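Local coordinates for protein chemotaxis transducer (Pseudomonas aeruginosa, PDB 6GCV) that probably senses nitrate for chemotaxis, binding it directly through a PilJ-type ligand-binding domain that forms a helical bundle, at residues 85-99 with 115-129. Sequence-based numbering, arbitrary orientation.
Sequences QRQKVAQIWGRYRAM and FSQYSTELLGELNNL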
ATOM      1  N   GLN A  85      12.635 -15.221   1.945  1.00 21.84           N
ATOM      2  CA  GLN A  85      11.361 -14.549   1.713  1.00 22.13           C
ATOM      3  C   GLN A  85      11.447 -13.547   0.558  1.00 20.77           C
ATOM      4  O   GLN A  85      10.489 -13.441  -0.222  1.00 21.76           O
ATOM      5  CB  GLN A  85      10.830 -13.907   2.978  1.00 21.05           C
ATOM      6  CG  GLN A  85       9.421 -13.302   2.851  1.00 21.48           C
ATOM      7  CD  GLN A  85       8.330 -14.328   2.556  1.00 22.49           C
ATOM      8  OE1 GLN A  85       8.527 -15.535   2.705  1.00 24.74           O
ATOM      9  NE2 GLN A  85       7.169 -13.851   2.091  1.00 22.91           N
ATOM     10  N   ARG A  86      12.568 -12.840   0.416  1.00 22.13           N
ATOM     11  CA  ARG A  86      12.738 -11.954  -0.755  1.00 21.65           C
ATOM     12  C   ARG A  86      12.684 -12.779  -2.030  1.00 21.59           C
ATOM     13  O   ARG A  86      12.098 -12.334  -3.016  1.00 21.47           O
ATOM     14  CB  ARG A  86      14.044 -11.150  -0.722  1.00 21.98           C
ATOM     15  CG  ARG A  86      14.082 -10.094   0.358  1.00 22.87           C
ATOM     16  CD  ARG A  86      15.221  -9.081   0.136  1.00 23.97           C
ATOM     17  NE  ARG A  86      16.549  -9.718   0.191  1.00 24.77           N
ATOM     18  CZ  ARG A  86      17.311  -9.797   1.265  1.00 24.35           C
ATOM     19  NH1 ARG A  86      16.938  -9.247   2.414  1.00 24.85           N
ATOM     20  NH2 ARG A  86      18.483 -10.443   1.206  1.00 25.62           N
ATOM     21  N   GLN A  87      13.278 -13.974  -2.035  1.00 21.65           N
ATOM     22  CA  GLN A  87      13.228 -14.799  -3.241  0.56 22.81           C
ATOM     23  C   GLN A  87      11.834 -15.335  -3.524  1.00 22.47           C
ATOM     24  O   GLN A  87      11.420 -15.386  -4.657  1.00 23.78           O
ATOM     25  CB  GLN A  87      14.246 -15.949  -3.224  0.56 25.30           C
ATOM     26  CG  GLN A  87      14.208 -16.728  -4.557  0.56 28.56           C
ATOM     27  CD  GLN A  87      14.230 -15.815  -5.806  0.56 31.60           C
ATOM     28  OE1 GLN A  87      13.334 -15.869  -6.712  0.56 28.41           O
ATOM     29  NE2 GLN A  87      15.224 -14.921  -5.839  0.56 31.94           N
ATOM     30  N   LYS A  88      11.095 -15.703  -2.487  1.00 22.96           N
ATOM     31  CA  LYS A  88       9.711 -16.157  -2.651  1.00 21.99           C
ATOM     32  C   LYS A  88       8.865 -15.035  -3.235  1.00 21.08           C
ATOM     33  O   LYS A  88       8.123 -15.246  -4.170  1.00 22.32           O
ATOM     34  CB  LYS A  88       9.147 -16.613  -1.303  1.00 22.92           C
ATOM     35  CG  LYS A  88       7.767 -17.212  -1.377  1.00 26.79           C
ATOM     36  CD  LYS A  88       7.270 -17.665  -0.016  1.00 29.11           C
ATOM     37  CE  LYS A  88       5.864 -18.219  -0.126  1.00 33.95           C
ATOM     38  NZ  LYS A  88       5.460 -18.810   1.153  1.00 41.56           N
ATOM     39  N   VAL A  89       9.034 -13.839  -2.690  1.00 19.28           N
ATOM     40  CA  VAL A  89       8.345 -12.647  -3.204  1.00 19.13           C
ATOM     41  C   VAL A  89       8.704 -12.412  -4.674  1.00 19.40           C
ATOM     42  O   VAL A  89       7.835 -12.132  -5.506  1.00 19.97           O
ATOM     43  CB  VAL A  89       8.665 -11.409  -2.346  1.00 18.73           C
ATOM     44  CG1 VAL A  89       8.231 -10.140  -3.071  1.00 18.14           C
ATOM     45  CG2 VAL A  89       7.957 -11.511  -1.008  1.00 20.10           C
ATOM     46  N   ALA A  90       9.982 -12.532  -4.996  1.00 20.51           N
ATOM     47  CA  ALA A  90      10.434 -12.276  -6.365  1.00 20.61           C
ATOM     48  C   ALA A  90       9.791 -13.204  -7.380  1.00 21.69           C
ATOM     49  O   ALA A  90       9.439 -12.777  -8.501  1.00 21.80           O
ATOM     50  CB  ALA A  90      11.937 -12.363  -6.480  1.00 21.77           C
ATOM     51  N   GLN A  91       9.592 -14.462  -7.025  1.00 22.61           N
ATOM     52  CA  GLN A  91       8.966 -15.390  -7.975  0.61 23.95           C
ATOM     53  C   GLN A  91       7.504 -15.019  -8.205  1.00 22.59           C
ATOM     54  O   GLN A  91       7.029 -15.052  -9.348  1.00 22.65           O
ATOM     55  CB  GLN A  91       9.157 -16.834  -7.524  0.61 27.60           C
ATOM     56  CG  GLN A  91      10.654 -17.269  -7.617  0.61 31.38           C
ATOM     57  CD  GLN A  91      11.334 -17.050  -9.011  0.61 37.14           C
ATOM     58  OE1 GLN A  91      10.942 -17.685  -9.996  0.61 46.53           O
ATOM     59  NE2 GLN A  91      12.378 -16.174  -9.082  0.61 36.69           N
ATOM     60  N   ILE A  92       6.793 -14.645  -7.143  1.00 19.85           N
ATOM     61  CA  ILE A  92       5.391 -14.227  -7.269  1.00 19.27           C
ATOM     62  C   ILE A  92       5.328 -12.930  -8.065  1.00 18.90           C
ATOM     63  O   ILE A  92       4.516 -12.766  -8.986  1.00 18.61           O
ATOM     64  CB  ILE A  92       4.737 -14.034  -5.889  1.00 21.34           C
ATOM     65  CG1 ILE A  92       4.694 -15.381  -5.150  1.00 23.38           C
ATOM     66  CG2 ILE A  92       3.342 -13.411  -5.978  1.00 21.76           C
ATOM     67  CD1 ILE A  92       4.480 -15.204  -3.671  1.00 24.57           C
ATOM     68  N   TRP A  93       6.226 -12.000  -7.755  1.00 18.29           N
ATOM     69  CA  TRP A  93       6.288 -10.727  -8.454  1.00 18.13           C
ATOM     70  C   TRP A  93       6.434 -10.903  -9.964  1.00 18.29           C
ATOM     71  O   TRP A  93       5.750 -10.242 -10.739  1.00 17.76           O
ATOM     72  CB  TRP A  93       7.431  -9.864  -7.879  1.00 18.88           C
ATOM     73  CG  TRP A  93       7.802  -8.721  -8.767  1.00 18.56           C
ATOM     74  CD1 TRP A  93       8.950  -8.551  -9.431  1.00 21.50           C
ATOM     75  CD2 TRP A  93       6.975  -7.635  -9.122  1.00 16.80           C
ATOM     76  NE1 TRP A  93       8.906  -7.400 -10.175  1.00 21.39           N
ATOM     77  CE2 TRP A  93       7.681  -6.824  -9.999  1.00 17.53           C
ATOM     78  CE3 TRP A  93       5.694  -7.236  -8.741  1.00 19.03           C
ATOM     79  CZ2 TRP A  93       7.149  -5.669 -10.520  1.00 16.92           C
ATOM     80  CZ3 TRP A  93       5.185  -6.091  -9.277  1.00 21.04           C
ATOM     81  CH2 TRP A  93       5.905  -5.329 -10.159  1.00 19.37           C
ATOM     82  N   GLY A  94       7.319 -11.788 -10.413  1.00 19.70           N
ATOM     83  CA  GLY A  94       7.461 -11.973 -11.859  1.00 20.36           C
ATOM     84  C   GLY A  94       6.166 -12.332 -12.544  1.00 20.11           C
ATOM     85  O   GLY A  94       5.842 -11.820 -13.620  1.00 21.47           O
ATOM     86  N   ARG A  95       5.400 -13.214 -11.934  1.00 19.65           N
ATOM     87  CA  ARG A  95       4.123 -13.620 -12.505  0.60 20.51           C
ATOM     88  C   ARG A  95       3.099 -12.499 -12.423  1.00 19.19           C
ATOM     89  O   ARG A  95       2.340 -12.271 -13.356  1.00 19.34           O
ATOM     90  CB  ARG A  95       3.621 -14.891 -11.817  0.60 21.02           C
ATOM     91  CG  ARG A  95       4.488 -16.116 -12.128  0.60 24.96           C
ATOM     92  CD  ARG A  95       4.007 -17.377 -11.437  0.60 29.26           C
ATOM     93  NE  ARG A  95       4.420 -17.479 -10.035  0.60 32.59           N
ATOM     94  CZ  ARG A  95       5.567 -18.020  -9.605  0.60 37.00           C
ATOM     95  NH1 ARG A  95       6.463 -18.481 -10.467  0.60 39.14           N
ATOM     96  NH2 ARG A  95       5.833 -18.077  -8.304  0.60 39.19           N
ATOM     97  N   TYR A  96       3.073 -11.789 -11.314  1.00 17.40           N
ATOM     98  CA  TYR A  96       2.137 -10.664 -11.140  1.00 17.38           C
ATOM     99  C   TYR A  96       2.418  -9.562 -12.134  1.00 17.35           C
ATOM    100  O   TYR A  96       1.486  -8.978 -12.716  1.00 17.87           O
ATOM    101  CB  TYR A  96       2.268 -10.139  -9.710  1.00 16.21           C
ATOM    102  CG  TYR A  96       1.320  -9.032  -9.310  1.00 16.01           C
ATOM    103  CD1 TYR A  96      -0.063  -9.227  -9.295  1.00 16.40           C
ATOM    104  CD2 TYR A  96       1.795  -7.819  -8.918  1.00 16.46           C
ATOM    105  CE1 TYR A  96      -0.917  -8.205  -8.871  1.00 15.46           C
ATOM    106  CE2 TYR A  96       0.965  -6.805  -8.470  1.00 15.22           C
ATOM    107  CZ  TYR A  96      -0.387  -7.007  -8.415  1.00 15.44           C
ATOM    108  OH  TYR A  96      -1.240  -6.045  -7.887  1.00 15.82           O
ATOM    109  N   ARG A  97       3.695  -9.259 -12.338  1.00 17.88           N
ATOM    110  CA  ARG A  97       4.065  -8.195 -13.278  1.00 19.25           C
ATOM    111  C   ARG A  97       3.564  -8.520 -14.679  1.00 18.28           C
ATOM    112  O   ARG A  97       3.041  -7.660 -15.381  1.00 19.98           O
ATOM    113  CB  ARG A  97       5.577  -7.972 -13.242  1.00 22.60           C
ATOM    114  CG  ARG A  97       6.036  -6.797 -14.102  1.00 27.79           C
ATOM    115  CD  ARG A  97       7.533  -6.759 -14.117  1.00 31.16           C
ATOM    116  NE  ARG A  97       8.048  -8.007 -14.632  1.00 37.10           N
ATOM    117  CZ  ARG A  97       9.131  -8.622 -14.184  1.00 37.58           C
ATOM    118  NH1 ARG A  97       9.874  -8.094 -13.203  1.00 41.87           N
ATOM    119  NH2 ARG A  97       9.486  -9.759 -14.745  1.00 40.35           N
ATOM    120  N   ALA A  98       3.690  -9.782 -15.085  1.00 17.54           N
ATOM    121  CA  ALA A  98       3.199 -10.165 -16.411  1.00 18.64           C
ATOM    122  C   ALA A  98       1.675 -10.014 -16.475  1.00 18.71           C
ATOM    123  O   ALA A  98       1.122  -9.614 -17.481  1.00 21.08           O
ATOM    124  CB  ALA A  98       3.590 -11.579 -16.745  1.00 20.99           C
ATOM    125  N   MET A  99       0.979 -10.324 -15.385  1.00 18.75           N
ATOM    126  CA  MET A  99      -0.476 -10.176 -15.354  0.69 17.70           C
ATOM    127  C   MET A  99      -0.869  -8.702 -15.478  1.00 16.56           C
ATOM    128  O   MET A  99      -1.819  -8.374 -16.170  1.00 16.71           O
ATOM    129  CB  MET A  99      -1.048 -10.687 -14.036  0.69 19.58           C
ATOM    130  CG  MET A  99      -1.008 -12.181 -13.817  0.69 19.81           C
ATOM    131  SD  MET A  99      -1.556 -12.555 -12.121  0.69 23.80           S
ATOM    132  CE  MET A  99      -1.290 -14.327 -12.165  0.69 27.25           C
ATOM    133  N   PHE A 115      -6.399 -12.501 -11.204  1.00 17.55           N
ATOM    134  CA  PHE A 115      -5.547 -11.340 -10.991  1.00 16.53           C
ATOM    135  C   PHE A 115      -5.680 -10.794  -9.567  1.00 16.38           C
ATOM    136  O   PHE A 115      -4.689 -10.515  -8.879  1.00 16.90           O
ATOM    137  CB  PHE A 115      -5.861 -10.273 -12.027  1.00 15.39           C
ATOM    138  CG  PHE A 115      -5.172  -8.981 -11.780  1.00 15.05           C
ATOM    139  CD1 PHE A 115      -3.802  -8.885 -11.851  1.00 16.03           C
ATOM    140  CD2 PHE A 115      -5.907  -7.855 -11.451  1.00 16.30           C
ATOM    141  CE1 PHE A 115      -3.187  -7.679 -11.635  1.00 16.46           C
ATOM    142  CE2 PHE A 115      -5.279  -6.650 -11.261  1.00 17.74           C
ATOM    143  CZ  PHE A 115      -3.931  -6.582 -11.339  1.00 17.64           C
ATOM    144  N   SER A 116      -6.912 -10.648  -9.131  1.00 17.08           N
ATOM    145  CA  SER A 116      -7.169 -10.182  -7.776  1.00 18.34           C
ATOM    146  C   SER A 116      -6.587 -11.114  -6.719  1.00 18.39           C
ATOM    147  O   SER A 116      -5.976 -10.673  -5.744  1.00 19.32           O
ATOM    148  CB  SER A 116      -8.677 -10.051  -7.560  1.00 20.35           C
ATOM    149  OG  SER A 116      -8.943  -9.637  -6.254  1.00 24.56           O
ATOM    150  N   GLN A 117      -6.785 -12.415  -6.920  1.00 20.15           N
ATOM    151  CA  GLN A 117      -6.222 -13.393  -5.992  0.51 21.97           C
ATOM    152  C   GLN A 117      -4.705 -13.248  -5.925  1.00 21.15           C
ATOM    153  O   GLN A 117      -4.096 -13.333  -4.848  1.00 21.82           O
ATOM    154  CB  GLN A 117      -6.575 -14.824  -6.411  0.51 24.06           C
ATOM    155  CG  GLN A 117      -6.207 -15.893  -5.375  0.51 27.78           C
ATOM    156  CD  GLN A 117      -4.740 -16.316  -5.373  0.51 31.11           C
ATOM    157  OE1 GLN A 117      -4.038 -16.155  -6.358  0.51 39.13           O
ATOM    158  NE2 GLN A 117      -4.283 -16.882  -4.263  0.51 36.12           N
ATOM    159  N   TYR A 118      -4.089 -13.049  -7.069  1.00 20.14           N
ATOM    160  CA  TYR A 118      -2.659 -12.946  -7.109  1.00 19.08           C
ATOM    161  C   TYR A 118      -2.142 -11.647  -6.480  1.00 17.48           C
ATOM    162  O   TYR A 118      -1.127 -11.644  -5.759  1.00 18.16           O
ATOM    163  CB  TYR A 118      -2.168 -13.137  -8.537  1.00 22.11           C
ATOM    164  CG  TYR A 118      -0.913 -13.949  -8.566  1.00 26.56           C
ATOM    165  CD1 TYR A 118      -0.897 -15.293  -8.205  1.00 29.94           C
ATOM    166  CD2 TYR A 118       0.274 -13.339  -8.831  1.00 27.72           C
ATOM    167  CE1 TYR A 118       0.284 -16.015  -8.187  1.00 33.93           C
ATOM    168  CE2 TYR A 118       1.455 -14.052  -8.852  1.00 28.07           C
ATOM    169  CZ  TYR A 118       1.465 -15.379  -8.520  1.00 30.70           C
ATOM    170  OH  TYR A 118       2.679 -16.049  -8.503  1.00 33.82           O
ATOM    171  N   SER A 119      -2.905 -10.573  -6.645  1.00 14.88           N
ATOM    172  CA  SER A 119      -2.572  -9.317  -5.972  1.00 15.43           C
ATOM    173  C   SER A 119      -2.590  -9.491  -4.450  1.00 15.77           C
ATOM    174  O   SER A 119      -1.685  -9.026  -3.740  1.00 16.88           O
ATOM    175  CB  SER A 119      -3.559  -8.220  -6.388  1.00 14.65           C
ATOM    176  OG  SER A 119      -3.139  -6.939  -5.908  1.00 15.80           O
ATOM    177  N   THR A 120      -3.615 -10.178  -3.966  1.00 17.32           N
ATOM    178  CA  THR A 120      -3.754 -10.436  -2.538  0.80 18.88           C
ATOM    179  C   THR A 120      -2.643 -11.351  -2.028  1.00 18.17           C
ATOM    180  O   THR A 120      -2.111 -11.154  -0.926  1.00 18.39           O
ATOM    181  CB  THR A 120      -5.155 -10.989  -2.266  0.80 22.90           C
ATOM    182  OG1 THR A 120      -6.086  -9.940  -2.568  0.80 27.44           O
ATOM    183  CG2 THR A 120      -5.310 -11.514  -0.813  0.80 24.35           C
ATOM    184  N   GLU A 121      -2.280 -12.357  -2.822  1.00 17.39           N
ATOM    185  CA  GLU A 121      -1.205 -13.248  -2.464  1.00 18.65           C
ATOM    186  C   GLU A 121       0.110 -12.512  -2.342  1.00 17.73           C
ATOM    187  O   GLU A 121       0.856 -12.685  -1.366  1.00 17.82           O
ATOM    188  CB  GLU A 121      -1.101 -14.406  -3.475  1.00 21.60           C
ATOM    189  CG  GLU A 121       0.056 -15.355  -3.216  1.00 25.26           C
ATOM    190  CD  GLU A 121       0.156 -16.476  -4.222  1.00 30.10           C
ATOM    191  OE1 GLU A 121      -0.844 -16.783  -4.912  1.00 39.42           O
ATOM    192  OE2 GLU A 121       1.235 -17.099  -4.279  1.00 35.60           O
ATOM    193  N   LEU A 122       0.421 -11.695  -3.345  1.00 16.38           N
ATOM    194  CA  LEU A 122       1.664 -10.922  -3.296  1.00 16.51           C
ATOM    195  C   LEU A 122       1.688 -10.006  -2.082  1.00 16.51           C
ATOM    196  O   LEU A 122       2.679  -9.910  -1.363  1.00 16.06           O
ATOM    197  CB  LEU A 122       1.893 -10.135  -4.582  1.00 16.95           C
ATOM    198  CG  LEU A 122       3.108  -9.211  -4.580  1.00 17.27           C
ATOM    199  CD1 LEU A 122       4.372  -9.993  -4.391  1.00 17.33           C
ATOM    200  CD2 LEU A 122       3.197  -8.410  -5.868  1.00 18.08           C
ATOM    201  N   LEU A 123       0.572  -9.306  -1.863  1.00 16.20           N
ATOM    202  CA  LEU A 123       0.455  -8.419  -0.703  1.00 15.89           C
ATOM    203  C   LEU A 123       0.768  -9.170   0.594  1.00 16.41           C
ATOM    204  O   LEU A 123       1.541  -8.678   1.438  1.00 16.95           O
ATOM    205  CB  LEU A 123      -0.953  -7.805  -0.678  1.00 15.84           C
ATOM    206  CG  LEU A 123      -1.279  -6.971   0.541  1.00 16.37           C
ATOM    207  CD1 LEU A 123      -0.337  -5.808   0.712  1.00 18.50           C
ATOM    208  CD2 LEU A 123      -2.714  -6.507   0.468  1.00 16.73           C
ATOM    209  N   GLY A 124       0.206 -10.367   0.718  1.00 16.89           N
ATOM    210  CA  GLY A 124       0.443 -11.180   1.919  1.00 18.66           C
ATOM    211  C   GLY A 124       1.904 -11.525   2.103  1.00 19.51           C
ATOM    212  O   GLY A 124       2.422 -11.504   3.217  1.00 19.12           O
ATOM    213  N   GLU A 125       2.562 -11.892   1.009  1.00 18.33           N
ATOM    214  CA  GLU A 125       3.985 -12.247   1.089  1.00 18.70           C
ATOM    215  C   GLU A 125       4.874 -11.054   1.347  1.00 17.52           C
ATOM    216  O   GLU A 125       5.891 -11.184   2.030  1.00 18.95           O
ATOM    217  CB  GLU A 125       4.440 -13.029  -0.126  1.00 19.63           C
ATOM    218  CG  GLU A 125       3.660 -14.339  -0.284  1.00 21.73           C
ATOM    219  CD  GLU A 125       3.834 -15.322   0.863  1.00 25.20           C
ATOM    220  OE1 GLU A 125       4.809 -15.259   1.634  1.00 27.34           O
ATOM    221  OE2 GLU A 125       2.972 -16.219   0.987  1.00 35.34           O
ATOM    222  N   LEU A 126       4.475  -9.885   0.850  1.00 16.57           N
ATOM    223  CA  LEU A 126       5.194  -8.673   1.184  1.00 17.00           C
ATOM    224  C   LEU A 126       5.019  -8.316   2.645  1.00 18.02           C
ATOM    225  O   LEU A 126       5.938  -7.855   3.299  1.00 18.14           O
ATOM    226  CB  LEU A 126       4.740  -7.514   0.290  1.00 16.51           C
ATOM    227  CG  LEU A 126       5.150  -7.631  -1.166  1.00 16.79           C
ATOM    228  CD1 LEU A 126       4.361  -6.669  -2.043  1.00 16.26           C
ATOM    229  CD2 LEU A 126       6.652  -7.451  -1.327  1.00 18.14           C
ATOM    230  N   ASN A 127       3.806  -8.489   3.156  1.00 17.31           N
ATOM    231  CA  ASN A 127       3.591  -8.265   4.573  1.00 19.51           C
ATOM    232  C   ASN A 127       4.428  -9.243   5.397  1.00 19.15           C
ATOM    233  O   ASN A 127       4.990  -8.870   6.435  1.00 20.52           O
ATOM    234  CB  ASN A 127       2.125  -8.412   4.900  1.00 20.48           C
ATOM    235  CG  ASN A 127       1.810  -7.874   6.246  1.00 22.17           C
ATOM    236  OD1 ASN A 127       2.176  -6.743   6.583  1.00 23.35           O
ATOM    237  ND2 ASN A 127       1.120  -8.662   7.017  1.00 27.25           N
ATOM    238  N   ASN A 128       4.507 -10.505   4.957  1.00 19.78           N
ATOM    239  CA  ASN A 128       5.342 -11.468   5.664  1.00 20.34           C
ATOM    240  C   ASN A 128       6.823 -11.044   5.657  1.00 21.14           C
ATOM    241  O   ASN A 128       7.540 -11.224   6.633  1.00 22.41           O
ATOM    242  CB  ASN A 128       5.201 -12.871   5.083  1.00 22.82           C
ATOM    243  CG  ASN A 128       3.824 -13.473   5.317  1.00 26.78           C
ATOM    244  OD1 ASN A 128       3.079 -13.027   6.201  1.00 29.71           O
ATOM    245  ND2 ASN A 128       3.468 -14.496   4.524  1.00 31.20           N
ATOM    246  N   LEU A 129       7.288 -10.491   4.548  1.00 19.84           N
ATOM    247  CA  LEU A 129       8.659  -9.973   4.465  1.00 20.21           C
ATOM    248  C   LEU A 129       8.890  -8.876   5.486  1.00 19.45           C
ATOM    249  O   LEU A 129       9.892  -8.909   6.225  1.00 20.68           O
ATOM    250  CB  LEU A 129       8.994  -9.500   3.048  1.00 19.48           C
ATOM    251  CG  LEU A 129      10.374  -8.853   2.856  1.00 20.69           C
ATOM    252  CD1 LEU A 129      11.485  -9.821   3.169  1.00 22.39           C
ATOM    253  CD2 LEU A 129      10.531  -8.272   1.459  1.00 22.15           C
TER
HETATM  254  O   HOH W   1       6.257 -16.389   4.261  1.00 45.00           O
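Gln85 and Glu125 meet at nearly a right angle because Gln85 bends at chi2 (64°) while Glu125, its CG beside the backbone N (chi1 -60°), bends at chi2 as well. Both N-H groups of the Gln85 amide are thereby spent on one residue: NE2 donates to Glu125 OE1 at 2.8 Å, on the anti lone pair. Gln85 NE2 also donates to Glu125 O at 3.0 Å, a carbonyl that accepts from Leu129 N on its opposite face. A water bridges Gln85 OE1 and Glu125 OE1, and Lys88, fully extended, adds a long salt bridge, NZ to Glu125 OE2 3.6 Å, which probably favours the charged carboxylate.

Branched Ile92 suits the middle because it reaches two sides at once, CG2 toward Tyr118 CE2 and Leu122 CB, CD1 toward Glu125 CG; Leu122 CD2 presses on Tyr96 CD2 at 3.4 Å. Tyr118 is a knob among Ile92, Arg95, Tyr96 and Met99. In the modelled conformers, Arg95 NE donates to Tyr118 OH at 2.7 Å, near the guanidinium plane, and flexible Met99 lays CE over one Tyr118 ring face, 4.0 Å from its centroid, a CH-pi contact. Tyr96 suits burial because its hydroxyl donates to Ser31 O of helix 18-42 and accepts from Ser119 OG.

Reciprocal knobs-into-holes between segments 85-99 and 115-129, their axes antiparallel at 163° and 9.6 Å apart, are characteristic of an antiparallel four-helix bundle, here a PilJ-type sensor domain.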